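PDB 1Q1L: chorismate synthase from Aquifex aeolicus, which catalyses the anti-1,4-elimination of phosphate from 5-enolpyruvylshikimate-3-phosphate to give chorismate, the last step of the pathway to chorismate, using reduced FMN. Local coordinates for residues 192-195 / 196-200; 214-217 / 218-222; 244-247 / 248-252; 274-277 / 278-282; 393-396 / 397-401. All coordinates share one frame; numbering follows the deposited sequence.

Interaction 1: residues 192-195 / 196-200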
# COMPACT_ATOMS: atom_id res chain seq x y z
N SER A 192 -37.08 4.38 3.90
CA SER A 192 -38.26 3.99 4.66
C SER A 192 -38.02 2.68 5.40
O SER A 192 -38.31 2.56 6.59
CB SER A 192 -39.46 3.84 3.71
OG SER A 192 -40.56 3.24 4.36
N TYR A 193 -37.49 1.69 4.68
CA TYR A 193 -37.22 0.39 5.29
C TYR A 193 -36.18 0.49 6.40
O TYR A 193 -36.27 -0.21 7.40
CB TYR A 193 -36.75 -0.60 4.22
CG TYR A 193 -37.81 -0.94 3.19
CD1 TYR A 193 -39.16 -1.02 3.55
CD2 TYR A 193 -37.46 -1.23 1.87
CE1 TYR A 193 -40.13 -1.37 2.62
CE2 TYR A 193 -38.43 -1.58 0.93
CZ TYR A 193 -39.76 -1.65 1.31
OH TYR A 193 -40.72 -2.02 0.40
N HIS A 194 -35.19 1.36 6.21
CA HIS A 194 -34.16 1.53 7.23
C HIS A 194 -34.77 2.15 8.48
O HIS A 194 -34.49 1.72 9.60
CB HIS A 194 -33.03 2.42 6.71
CG HIS A 194 -32.01 2.76 7.75
ND1 HIS A 194 -32.07 3.92 8.49
CD2 HIS A 194 -30.93 2.08 8.20
CE1 HIS A 194 -31.08 3.94 9.36
NE2 HIS A 194 -30.37 2.84 9.21
N GLU A 195 -35.62 3.16 8.29
CA GLU A 195 -36.26 3.83 9.41
C GLU A 195 -37.10 2.85 10.21
O GLU A 195 -37.07 2.86 11.44
CB GLU A 195 -37.14 4.98 8.92
CG GLU A 195 -36.37 6.17 8.36
CD GLU A 195 -35.56 6.90 9.42
OE1 GLU A 195 -36.17 7.37 10.40
OE2 GLU A 195 -34.32 7.00 9.27
N LYS A 196 -37.85 1.99 9.53
CA LYS A 196 -38.68 1.01 10.23
C LYS A 196 -37.80 -0.03 10.92
O LYS A 196 -38.09 -0.45 12.04
CB LYS A 196 -39.66 0.33 9.26
CG LYS A 196 -40.84 1.22 8.88
CD LYS A 196 -41.87 0.49 8.02
CE LYS A 196 -41.38 0.31 6.58
NZ LYS A 196 -42.39 -0.37 5.72
N ALA A 197 -36.72 -0.43 10.26
CA ALA A 197 -35.81 -1.41 10.86
C ALA A 197 -35.33 -0.89 12.21
O ALA A 197 -35.10 -1.67 13.14
CB ALA A 197 -34.63 -1.65 9.94
N GLU A 198 -35.17 0.43 12.31
CA GLU A 198 -34.72 1.03 13.56
C GLU A 198 -35.77 0.86 14.65
O GLU A 198 -35.47 1.04 15.83
CB GLU A 198 -34.42 2.51 13.35
CG GLU A 198 -33.23 2.75 12.43
CD GLU A 198 -31.96 2.13 12.96
OE1 GLU A 198 -31.38 2.68 13.92
OE2 GLU A 198 -31.55 1.07 12.44
N ASP A 199 -36.99 0.51 14.27
CA ASP A 199 -38.06 0.30 15.25
C ASP A 199 -38.32 -1.19 15.42
O ASP A 199 -39.34 -1.59 15.97
CB ASP A 199 -39.35 0.99 14.81
CG ASP A 199 -39.26 2.49 14.90
OD1 ASP A 199 -38.84 2.99 15.97
OD2 ASP A 199 -39.61 3.18 13.92
N SER A 200 -37.38 -2.00 14.94
CA SER A 200 -37.52 -3.44 15.04
C SER A 200 -36.45 -4.00 15.95
O SER A 200 -35.31 -3.55 15.94
CB SER A 200 -37.42 -4.08 13.65
OG SER A 200 -37.49 -5.49 13.74
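The backbone N of Glu198 is shared by two carbonyls of the preceding turn: it gives a sound bond to His194 O at 3.1 Å and a weak one to Glu195 O at 3.2 Å. The forked donor belongs to the C-terminal part of helix 187-197, where i-to-i+4 bonding runs into a type I beta turn from Ala197 to Ser200. Further back the pattern is regular, with Ala197 N bonded to Tyr193 O at 2.9 Å and Lys196 N to Ser192 O.

On one flank His194 and Glu198 meet. With its CG anti to the backbone N (chi1 173°), the His194 ring receives the CG methylene of Glu198 over one face, and Glu198 CG lies 3.9 Å from His194 CE1. Imidazole and carboxylate planes are almost parallel, 5° apart. The carboxylate nevertheless has its main partners elsewhere, because Glu198 OE2 makes salt bridges with Arg203 and Arg46, which probably fix its rotation. The Glu198 side chain lies about 10 Å from that of Arg47, a predicted NADP(+)-binding residue.

On another flank Tyr193 and Lys196 run side by side in the same direction. The ring of Tyr193 also makes edge-to-face contacts with Tyr183 and Phe166, while the lysine has a cation-pi partner in Phe206. A bend at chi3 (-74°) swings Lys196 CE past Ser192 OG, 3.8 Å away, and the extended last torsion carries the ammonium to the edge of the Tyr193 ring, near its plane, with Lys196 NZ 3.9 Å from Tyr193 CD1.

Interaction 2: residues 214-217 / 218-222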
# COMPACT_ATOMS: atom_id res chain seq x y z
N LYS A 214 -39.92 -13.41 16.36
CA LYS A 214 -39.47 -13.79 17.69
C LYS A 214 -39.95 -15.20 18.04
O LYS A 214 -39.30 -15.92 18.79
CB LYS A 214 -39.98 -12.80 18.74
CG LYS A 214 -39.67 -11.35 18.41
CD LYS A 214 -39.05 -10.62 19.59
CE LYS A 214 -39.99 -10.58 20.79
NZ LYS A 214 -39.36 -9.90 21.97
N THR A 215 -41.09 -15.58 17.48
CA THR A 215 -41.65 -16.90 17.73
C THR A 215 -40.81 -17.97 17.02
O THR A 215 -40.33 -18.91 17.65
CB THR A 215 -43.11 -17.00 17.22
OG1 THR A 215 -43.93 -16.11 18.00
CG2 THR A 215 -43.63 -18.42 17.35
N TYR A 216 -40.64 -17.81 15.71
CA TYR A 216 -39.85 -18.74 14.93
C TYR A 216 -38.49 -18.96 15.58
O TYR A 216 -38.02 -20.09 15.73
CB TYR A 216 -39.64 -18.20 13.51
CG TYR A 216 -38.61 -18.97 12.71
CD1 TYR A 216 -38.90 -20.23 12.19
CD2 TYR A 216 -37.35 -18.43 12.47
CE1 TYR A 216 -37.95 -20.94 11.45
CE2 TYR A 216 -36.39 -19.13 11.73
CZ TYR A 216 -36.70 -20.38 11.22
OH TYR A 216 -35.77 -21.06 10.47
N ILE A 217 -37.85 -17.85 15.97
CA ILE A 217 -36.54 -17.90 16.59
C ILE A 217 -36.53 -18.79 17.83
O ILE A 217 -35.82 -19.79 17.87
CB ILE A 217 -36.06 -16.48 16.96
CG1 ILE A 217 -35.86 -15.66 15.68
CG2 ILE A 217 -34.76 -16.55 17.75
CD1 ILE A 217 -35.38 -14.25 15.91
N ASP A 218 -37.33 -18.44 18.83
CA ASP A 218 -37.40 -19.23 20.06
C ASP A 218 -37.75 -20.67 19.71
O ASP A 218 -37.25 -21.61 20.33
CB ASP A 218 -38.45 -18.66 21.01
CG ASP A 218 -38.16 -17.22 21.40
OD1 ASP A 218 -37.04 -16.95 21.87
OD2 ASP A 218 -39.06 -16.37 21.25
N GLU A 219 -38.61 -20.83 18.71
CA GLU A 219 -39.03 -22.15 18.25
C GLU A 219 -37.82 -22.95 17.78
O GLU A 219 -37.84 -24.18 17.80
CB GLU A 219 -40.03 -21.99 17.10
CG GLU A 219 -40.44 -23.29 16.42
CD GLU A 219 -41.36 -23.05 15.24
OE1 GLU A 219 -42.48 -22.55 15.45
OE2 GLU A 219 -40.96 -23.37 14.09
N VAL A 220 -36.77 -22.24 17.38
CA VAL A 220 -35.55 -22.87 16.89
C VAL A 220 -34.50 -22.98 17.99
O VAL A 220 -33.81 -24.00 18.10
CB VAL A 220 -34.95 -22.08 15.71
CG1 VAL A 220 -33.57 -22.63 15.35
CG2 VAL A 220 -35.88 -22.15 14.51
N LYS A 221 -34.37 -21.94 18.80
CA LYS A 221 -33.39 -21.92 19.88
C LYS A 221 -33.67 -22.97 20.94
O LYS A 221 -32.79 -23.34 21.71
CB LYS A 221 -33.33 -20.53 20.52
CG LYS A 221 -33.32 -19.38 19.51
CD LYS A 221 -32.35 -19.62 18.35
CE LYS A 221 -30.89 -19.52 18.76
NZ LYS A 221 -30.49 -18.11 19.06
N GLU A 222 -34.91 -23.46 20.99
CA GLU A 222 -35.28 -24.49 21.96
C GLU A 222 -34.79 -25.85 21.48
O GLU A 222 -34.76 -26.81 22.24
CB GLU A 222 -36.80 -24.52 22.15
CG GLU A 222 -37.36 -23.31 22.88
CD GLU A 222 -38.85 -23.43 23.16
OE1 GLU A 222 -39.26 -24.40 23.82
OE2 GLU A 222 -39.62 -22.55 22.71
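Val220, one turn further along helix 210-221 than Tyr216, lays its methyl CG2 over one face of the tyrosine ring. This is a CH-pi contact: Val220 CG2 stands 4.0 Å from the centroid of the Tyr216 ring, 17° off the ring normal. The methyl is displaced toward the rim, and the ring atom nearest to Val220 CG2 is Tyr216 CZ at 3.8 Å. Two torsions produce the overlap. In Tyr216 a chi1 of 169° sets CG opposite the backbone N and leans the ring toward the following turn, and Val220 places CG2 beside its own backbone N, on the side where that ring arrives.

Ile217 and Lys221 are arranged differently, lying alongside each other and pointing the same way, with Ile217 CG2 3.6 Å from Lys221 CG. The lysine chain is bent at each torsion from chi2 to chi4 and curls close to the isoleucine carbonyl. That carbonyl is doubly engaged: Ile217 O accepts Lys221 N at 2.8 Å, nearly along the C=O axis, and Val220 N at 2.7 Å from well above the carbonyl plane. Bonding from i+4 and i+3 thus coincides near the C-terminal end of the helix.

Outside the helix, Val220 packs on Leu227 and on Phe281 of a second subunit. Lys221 approaches Ile326, part of a predicted FMN site, to about 7 Å between side chains. The pairing of Tyr216 with Val220 is apolar across the ring face, carbon covering carbon, while the polar hydroxyl at the far end of the ring is held by the backbone amide of Gln172.

Interaction 3: residues 244-247 / 248-252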
# COMPACT_ATOMS: atom_id res chain seq x y z
N SER A 244 -13.09 2.82 -10.19
CA SER A 244 -12.59 2.95 -11.55
C SER A 244 -12.43 1.60 -12.23
O SER A 244 -12.23 0.58 -11.58
CB SER A 244 -11.24 3.68 -11.55
OG SER A 244 -10.73 3.79 -12.87
N HIS A 245 -12.51 1.61 -13.55
CA HIS A 245 -12.39 0.40 -14.35
C HIS A 245 -10.97 0.16 -14.86
O HIS A 245 -10.67 -0.91 -15.36
CB HIS A 245 -13.31 0.52 -15.56
CG HIS A 245 -12.91 1.61 -16.50
ND1 HIS A 245 -12.06 1.39 -17.57
CD2 HIS A 245 -13.15 2.94 -16.48
CE1 HIS A 245 -11.81 2.54 -18.17
NE2 HIS A 245 -12.45 3.50 -17.53
N ILE A 246 -10.09 1.15 -14.71
CA ILE A 246 -8.73 1.03 -15.23
C ILE A 246 -7.85 -0.10 -14.68
O ILE A 246 -6.96 -0.59 -15.38
CB ILE A 246 -7.95 2.37 -15.12
CG1 ILE A 246 -7.72 2.75 -13.66
CG2 ILE A 246 -8.74 3.48 -15.80
CD1 ILE A 246 -6.75 3.92 -13.51
N GLN A 247 -8.07 -0.50 -13.44
CA GLN A 247 -7.29 -1.59 -12.85
C GLN A 247 -8.25 -2.40 -11.99
O GLN A 247 -9.18 -1.85 -11.39
CB GLN A 247 -6.13 -1.04 -12.02
CG GLN A 247 -4.99 -2.02 -11.78
CD GLN A 247 -4.26 -2.44 -13.06
OE1 GLN A 247 -4.18 -1.67 -14.02
NE2 GLN A 247 -3.72 -3.64 -13.07
N TRP A 248 -8.03 -3.71 -11.93
CA TRP A 248 -8.92 -4.61 -11.19
C TRP A 248 -9.17 -4.20 -9.75
O TRP A 248 -10.32 -4.26 -9.28
CB TRP A 248 -8.37 -6.05 -11.23
CG TRP A 248 -7.17 -6.26 -10.36
CD1 TRP A 248 -5.89 -5.87 -10.62
CD2 TRP A 248 -7.16 -6.83 -9.04
NE1 TRP A 248 -5.08 -6.17 -9.55
CE2 TRP A 248 -5.83 -6.75 -8.57
CE3 TRP A 248 -8.14 -7.40 -8.22
CZ2 TRP A 248 -5.45 -7.22 -7.30
CZ3 TRP A 248 -7.77 -7.86 -6.96
CH2 TRP A 248 -6.43 -7.77 -6.52
N ASP A 249 -8.12 -3.77 -9.05
CA ASP A 249 -8.26 -3.38 -7.65
C ASP A 249 -8.91 -2.03 -7.40
O ASP A 249 -9.11 -1.64 -6.25
CB ASP A 249 -6.90 -3.43 -6.93
CG ASP A 249 -5.81 -2.67 -7.68
OD1 ASP A 249 -6.13 -1.80 -8.51
OD2 ASP A 249 -4.62 -2.95 -7.42
N ARG A 250 -9.26 -1.30 -8.46
CA ARG A 250 -9.90 0.00 -8.30
C ARG A 250 -11.41 -0.08 -8.48
O ARG A 250 -12.14 0.86 -8.15
CB ARG A 250 -9.31 1.01 -9.29
CG ARG A 250 -7.91 1.49 -8.94
CD ARG A 250 -7.29 2.23 -10.12
NE ARG A 250 -7.08 3.66 -9.89
CZ ARG A 250 -8.02 4.51 -9.47
NH1 ARG A 250 -9.25 4.09 -9.23
NH2 ARG A 250 -7.72 5.79 -9.33
N ARG A 251 -11.89 -1.20 -9.00
CA ARG A 251 -13.31 -1.38 -9.22
C ARG A 251 -14.07 -1.31 -7.90
O ARG A 251 -13.75 -2.03 -6.95
CB ARG A 251 -13.55 -2.71 -9.92
CG ARG A 251 -13.09 -2.68 -11.37
CD ARG A 251 -13.17 -4.05 -12.04
NE ARG A 251 -13.42 -3.90 -13.46
CZ ARG A 251 -14.62 -3.95 -14.02
NH1 ARG A 251 -15.69 -4.15 -13.26
NH2 ARG A 251 -14.76 -3.77 -15.32
N ILE A 252 -15.08 -0.44 -7.85
CA ILE A 252 -15.87 -0.24 -6.65
C ILE A 252 -16.54 -1.51 -6.11
O ILE A 252 -16.61 -1.72 -4.90
CB ILE A 252 -16.94 0.87 -6.87
CG1 ILE A 252 -17.47 1.36 -5.53
CG2 ILE A 252 -18.08 0.35 -7.72
CD1 ILE A 252 -16.40 2.00 -4.66
O HOH W 1 -10.91 -3.49 -14.45
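Arg250 folds back over the loop segment 244-247, and its side chain can be followed outward from CB, which lies 3.6 Å from Gln247 O. From CG the chain reaches CD, where it meets a hydrocarbon partner: Arg250 CD is 3.6 Å from Ile246 CG1, and Arg250 NE is equally close to Ile246 CD1. The chain bends at chi3 (113°), an unusual value that turns the guanidinium back toward Ser244. There Arg250 NH1 comes up to Ser244 CB, unusually close and doubtful in its exact distance, while Ser244 OG lies over one face of the group. NH1 finds its charged partner in Glu377, with which it forms a salt bridge.

Backbone bonds close the turn. Ser244 N bonds to Arg250 O and Arg250 N to Gln247 O, each at 3.0 Å and each from above the carbonyl plane. Ser244 OG accepts Ile246 N at 3.3 Å in an ST turn. A water completes the bracing by donating to His245 O and accepting from Arg251 NE, both at 2.7 Å.

The loop is buried where subunits meet: Ile246 O is bonded to Arg136 and Arg251 packs on Gln264, both predicted FMN-binding residues of a second subunit, whose Tyr125 OH bonds to Ser244 OG; Asp249 forms a salt bridge with Arg10 of a third. It leads from strand 229-236 to helix 252-261, with Arg251 at the N-cap position, and Ile252 rests on helix 356-379 and strand 311-312.

Interaction 4: residues 274-277 / 278-282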
# COMPACT_ATOMS: atom_id res chain seq x y z
N GLY A 274 -27.60 -9.61 -8.07
CA GLY A 274 -26.67 -10.70 -7.80
C GLY A 274 -26.87 -12.02 -8.53
O GLY A 274 -26.96 -12.06 -9.76
N PHE A 275 -26.91 -13.11 -7.77
CA PHE A 275 -27.10 -14.45 -8.33
C PHE A 275 -28.40 -14.56 -9.12
O PHE A 275 -28.48 -15.31 -10.10
CB PHE A 275 -27.05 -15.50 -7.22
CG PHE A 275 -25.64 -15.86 -6.80
CD1 PHE A 275 -24.94 -16.87 -7.46
CD2 PHE A 275 -25.00 -15.15 -5.78
CE1 PHE A 275 -23.62 -17.16 -7.12
CE2 PHE A 275 -23.68 -15.44 -5.43
CZ PHE A 275 -22.99 -16.44 -6.10
N GLU A 276 -29.43 -13.83 -8.71
CA GLU A 276 -30.70 -13.87 -9.42
C GLU A 276 -30.51 -13.28 -10.81
O GLU A 276 -31.14 -13.72 -11.77
CB GLU A 276 -31.76 -13.07 -8.66
CG GLU A 276 -33.16 -13.22 -9.26
CD GLU A 276 -33.58 -14.68 -9.37
OE1 GLU A 276 -33.72 -15.34 -8.32
OE2 GLU A 276 -33.76 -15.16 -10.50
N ALA A 277 -29.63 -12.28 -10.91
CA ALA A 277 -29.34 -11.62 -12.18
C ALA A 277 -28.68 -12.56 -13.17
O ALA A 277 -28.78 -12.37 -14.38
CB ALA A 277 -28.44 -10.41 -11.95
N ALA A 278 -27.98 -13.57 -12.65
CA ALA A 278 -27.30 -14.54 -13.50
C ALA A 278 -28.26 -15.57 -14.08
O ALA A 278 -27.88 -16.35 -14.95
CB ALA A 278 -26.20 -15.24 -12.70
N ARG A 279 -29.50 -15.57 -13.59
CA ARG A 279 -30.51 -16.51 -14.06
C ARG A 279 -31.52 -15.83 -14.98
O ARG A 279 -32.39 -16.49 -15.55
CB ARG A 279 -31.27 -17.11 -12.87
CG ARG A 279 -30.38 -17.54 -11.73
CD ARG A 279 -31.18 -18.11 -10.58
NE ARG A 279 -30.40 -18.12 -9.34
CZ ARG A 279 -29.19 -18.66 -9.21
NH1 ARG A 279 -28.60 -19.24 -10.25
NH2 ARG A 279 -28.56 -18.62 -8.05
N ARG A 280 -31.41 -14.51 -15.12
CA ARG A 280 -32.33 -13.76 -15.96
C ARG A 280 -31.77 -13.41 -17.32
O ARG A 280 -30.58 -13.59 -17.58
CB ARG A 280 -32.74 -12.46 -15.26
CG ARG A 280 -33.52 -12.63 -13.96
CD ARG A 280 -34.02 -11.28 -13.51
NE ARG A 280 -34.81 -11.33 -12.28
CZ ARG A 280 -35.45 -10.28 -11.78
NH1 ARG A 280 -35.40 -9.11 -12.40
NH2 ARG A 280 -36.15 -10.40 -10.66
N PHE A 281 -32.64 -12.91 -18.19
CA PHE A 281 -32.24 -12.50 -19.53
C PHE A 281 -31.66 -11.09 -19.46
O PHE A 281 -32.08 -10.29 -18.63
CB PHE A 281 -33.44 -12.51 -20.48
CG PHE A 281 -34.00 -13.88 -20.74
CD1 PHE A 281 -33.23 -14.85 -21.37
CD2 PHE A 281 -35.30 -14.20 -20.36
CE1 PHE A 281 -33.74 -16.13 -21.61
CE2 PHE A 281 -35.82 -15.48 -20.60
CZ PHE A 281 -35.04 -16.44 -21.22
N GLY A 282 -30.71 -10.79 -20.33
CA GLY A 282 -30.11 -9.47 -20.33
C GLY A 282 -31.14 -8.36 -20.28
O GLY A 282 -30.97 -7.38 -19.55
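A short helical turn between strands 266-271 and 289-292, set against a second subunit, brings Phe275 and Arg279 together. Ala278 N bonds to Phe275 O and Arg279 N to Glu276 O, both at 3.1 Å and from well above the carbonyl plane. Arg279, extended from CG to NE, lays its guanidinium across the turn. Phe275 O sits beneath the centre of that group, 3.4 Å from its plane, and Arg279 NH2 is 3.6 Å from Phe275 CB. Phenyl and guanidinium planes are inclined by 27°. Glu276 has two arginines near it, neither at salt-bridge distance: Glu276 OE1 is 4.4 Å from Arg279 NE, and Glu276 OE2 equally far from Arg280 NE.

Phe275 packs on Ala322 and Ala278 on Met323 of the second subunit, with which Arg279 NH1 also forms a long, weak ion pair, to Glu174. Replacing Arg279 by alanine would probably strip the flat cation from the Phe275 carbonyl and leave Glu276 with Arg280 alone of its two nearby positive charges. The attraction is thus likely to be mainly electrostatic, a cationic plane lying flat on a carbonyl oxygen rather than donating to it.

Interaction 5: residues 393-396 / 397-401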
# COMPACT_ATOMS: atom_id res chain seq x y z
N ASP A 393 -18.55 21.13 -7.91
CA ASP A 393 -18.12 21.32 -9.29
C ASP A 393 -18.28 20.01 -10.06
O ASP A 393 -18.75 20.00 -11.19
CB ASP A 393 -16.65 21.78 -9.35
CG ASP A 393 -16.47 23.22 -8.89
OD1 ASP A 393 -17.48 23.94 -8.72
OD2 ASP A 393 -15.30 23.64 -8.72
N TYR A 394 -17.89 18.91 -9.43
CA TYR A 394 -17.99 17.60 -10.06
C TYR A 394 -19.44 17.18 -10.34
O TYR A 394 -19.73 16.62 -11.40
CB TYR A 394 -17.31 16.53 -9.21
CG TYR A 394 -17.45 15.16 -9.81
CD1 TYR A 394 -18.32 14.23 -9.26
CD2 TYR A 394 -16.77 14.81 -10.98
CE1 TYR A 394 -18.53 12.99 -9.86
CE2 TYR A 394 -16.96 13.58 -11.59
CZ TYR A 394 -17.84 12.68 -11.03
OH TYR A 394 -18.04 11.47 -11.65
N VAL A 395 -20.33 17.44 -9.39
CA VAL A 395 -21.73 17.09 -9.57
C VAL A 395 -22.32 17.94 -10.70
O VAL A 395 -23.18 17.47 -11.45
CB VAL A 395 -22.52 17.32 -8.28
CG1 VAL A 395 -24.01 17.25 -8.56
CG2 VAL A 395 -22.13 16.26 -7.25
N ASN A 396 -21.86 19.18 -10.81
CA ASN A 396 -22.31 20.10 -11.86
C ASN A 396 -21.85 19.57 -13.20
O ASN A 396 -22.55 19.69 -14.20
CB ASN A 396 -21.74 21.50 -11.63
CG ASN A 396 -22.49 22.26 -10.55
OD1 ASN A 396 -21.98 23.23 -10.00
ND2 ASN A 396 -23.72 21.84 -10.26
N HIS A 397 -20.66 18.99 -13.22
CA HIS A 397 -20.08 18.42 -14.43
C HIS A 397 -20.88 17.19 -14.83
O HIS A 397 -21.15 16.96 -16.01
CB HIS A 397 -18.62 18.04 -14.17
CG HIS A 397 -18.03 17.15 -15.22
ND1 HIS A 397 -17.85 15.80 -15.03
CD2 HIS A 397 -17.59 17.42 -16.47
CE1 HIS A 397 -17.31 15.27 -16.11
NE2 HIS A 397 -17.15 16.23 -17.00
N VAL A 398 -21.28 16.39 -13.84
CA VAL A 398 -22.06 15.20 -14.12
C VAL A 398 -23.40 15.58 -14.75
O VAL A 398 -23.73 15.13 -15.84
CB VAL A 398 -22.32 14.37 -12.84
CG1 VAL A 398 -23.23 13.20 -13.16
CG2 VAL A 398 -21.00 13.88 -12.27
N LYS A 399 -24.16 16.42 -14.05
CA LYS A 399 -25.47 16.87 -14.51
C LYS A 399 -25.51 17.42 -15.94
O LYS A 399 -26.48 17.21 -16.67
CB LYS A 399 -26.04 17.93 -13.57
CG LYS A 399 -26.67 17.38 -12.30
CD LYS A 399 -27.18 18.51 -11.42
CE LYS A 399 -27.97 17.98 -10.23
NZ LYS A 399 -27.18 17.00 -9.44
N SER A 400 -24.46 18.13 -16.33
CA SER A 400 -24.42 18.72 -17.66
C SER A 400 -23.66 17.90 -18.70
O SER A 400 -23.47 18.36 -19.82
CB SER A 400 -23.83 20.13 -17.57
OG SER A 400 -22.50 20.09 -17.07
N PHE A 401 -23.24 16.70 -18.34
CA PHE A 401 -22.48 15.88 -19.27
C PHE A 401 -23.27 15.52 -20.52
O PHE A 401 -22.73 15.76 -21.63
CB PHE A 401 -21.98 14.60 -18.59
CG PHE A 401 -20.82 13.96 -19.31
CD1 PHE A 401 -19.58 14.59 -19.33
CD2 PHE A 401 -20.97 12.76 -19.99
CE1 PHE A 401 -18.51 14.03 -20.03
CE2 PHE A 401 -19.91 12.19 -20.69
CZ PHE A 401 -18.68 12.84 -20.71
OXT PHE A 401 -24.40 15.00 -20.39
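Tyr394 and Val398, one turn apart on helix 384-399, make the central contact: Val398 CG2 lies over one face of the Tyr394 ring, 3.8 Å from its centroid and 24° off the normal. This CH-pi approach is displaced toward the rim, with Tyr394 CE1 at 3.6 Å from the methyl. Tyr394 turns its CG away from the backbone N (chi1 177°), which tilts the ring toward Val398. Beside this pair Val395 and Lys399 run together, and Val395 CG1 is 3.3 Å from Lys399 NZ.

Backbone bonds set the spacing. Lys399 N meets Val395 O at 3.0 Å in an almost straight bond. At the end of the helix Asn396 O takes one side-chain bond, from Ser400 OG at 2.9 Å, and one backbone bond, from Ser400 N at 3.3 Å.

In the next shell Tyr394 OH bonds to Pro240 O, while Tyr394 and Val398 both pack on Ile123 of a second subunit. His397 NE2 bonds to Asn126 of that subunit, and the imidazole meets Phe383 of a third. A serine in place of Tyr394 would probably leave the Val398 methyl without its aromatic cover and the Pro240 carbonyl without this hydroxyl. The histidine is more unevenly served: NE2 is bonded across the interface, but ND1 is buried with no partner in the model, so the site combines apolar cover with a polar atom left unsatisfied.

The five are separate local contacts following one another along the chain, none touching another. Interactions 1 and 2 lie on successive helices, 187-197 and 210-221, with nearest atoms about 8 Å apart. Within the chain these two lie nearest predicted cofactor residues, for NADP(+) and FMN respectively, while interaction 3 touches predicted FMN residues of the second subunit. Interactions 3, 4 and 5 lie at boundaries with the second subunit, as does interaction 2 through Val220, whose partner Phe281 belongs to the 278-282 range of that other copy. Interactions 3 and 5, about 22 Å apart between centres, also meet the third subunit. Interactions 2 and 5 are the farthest separated, about 52 Å between centres.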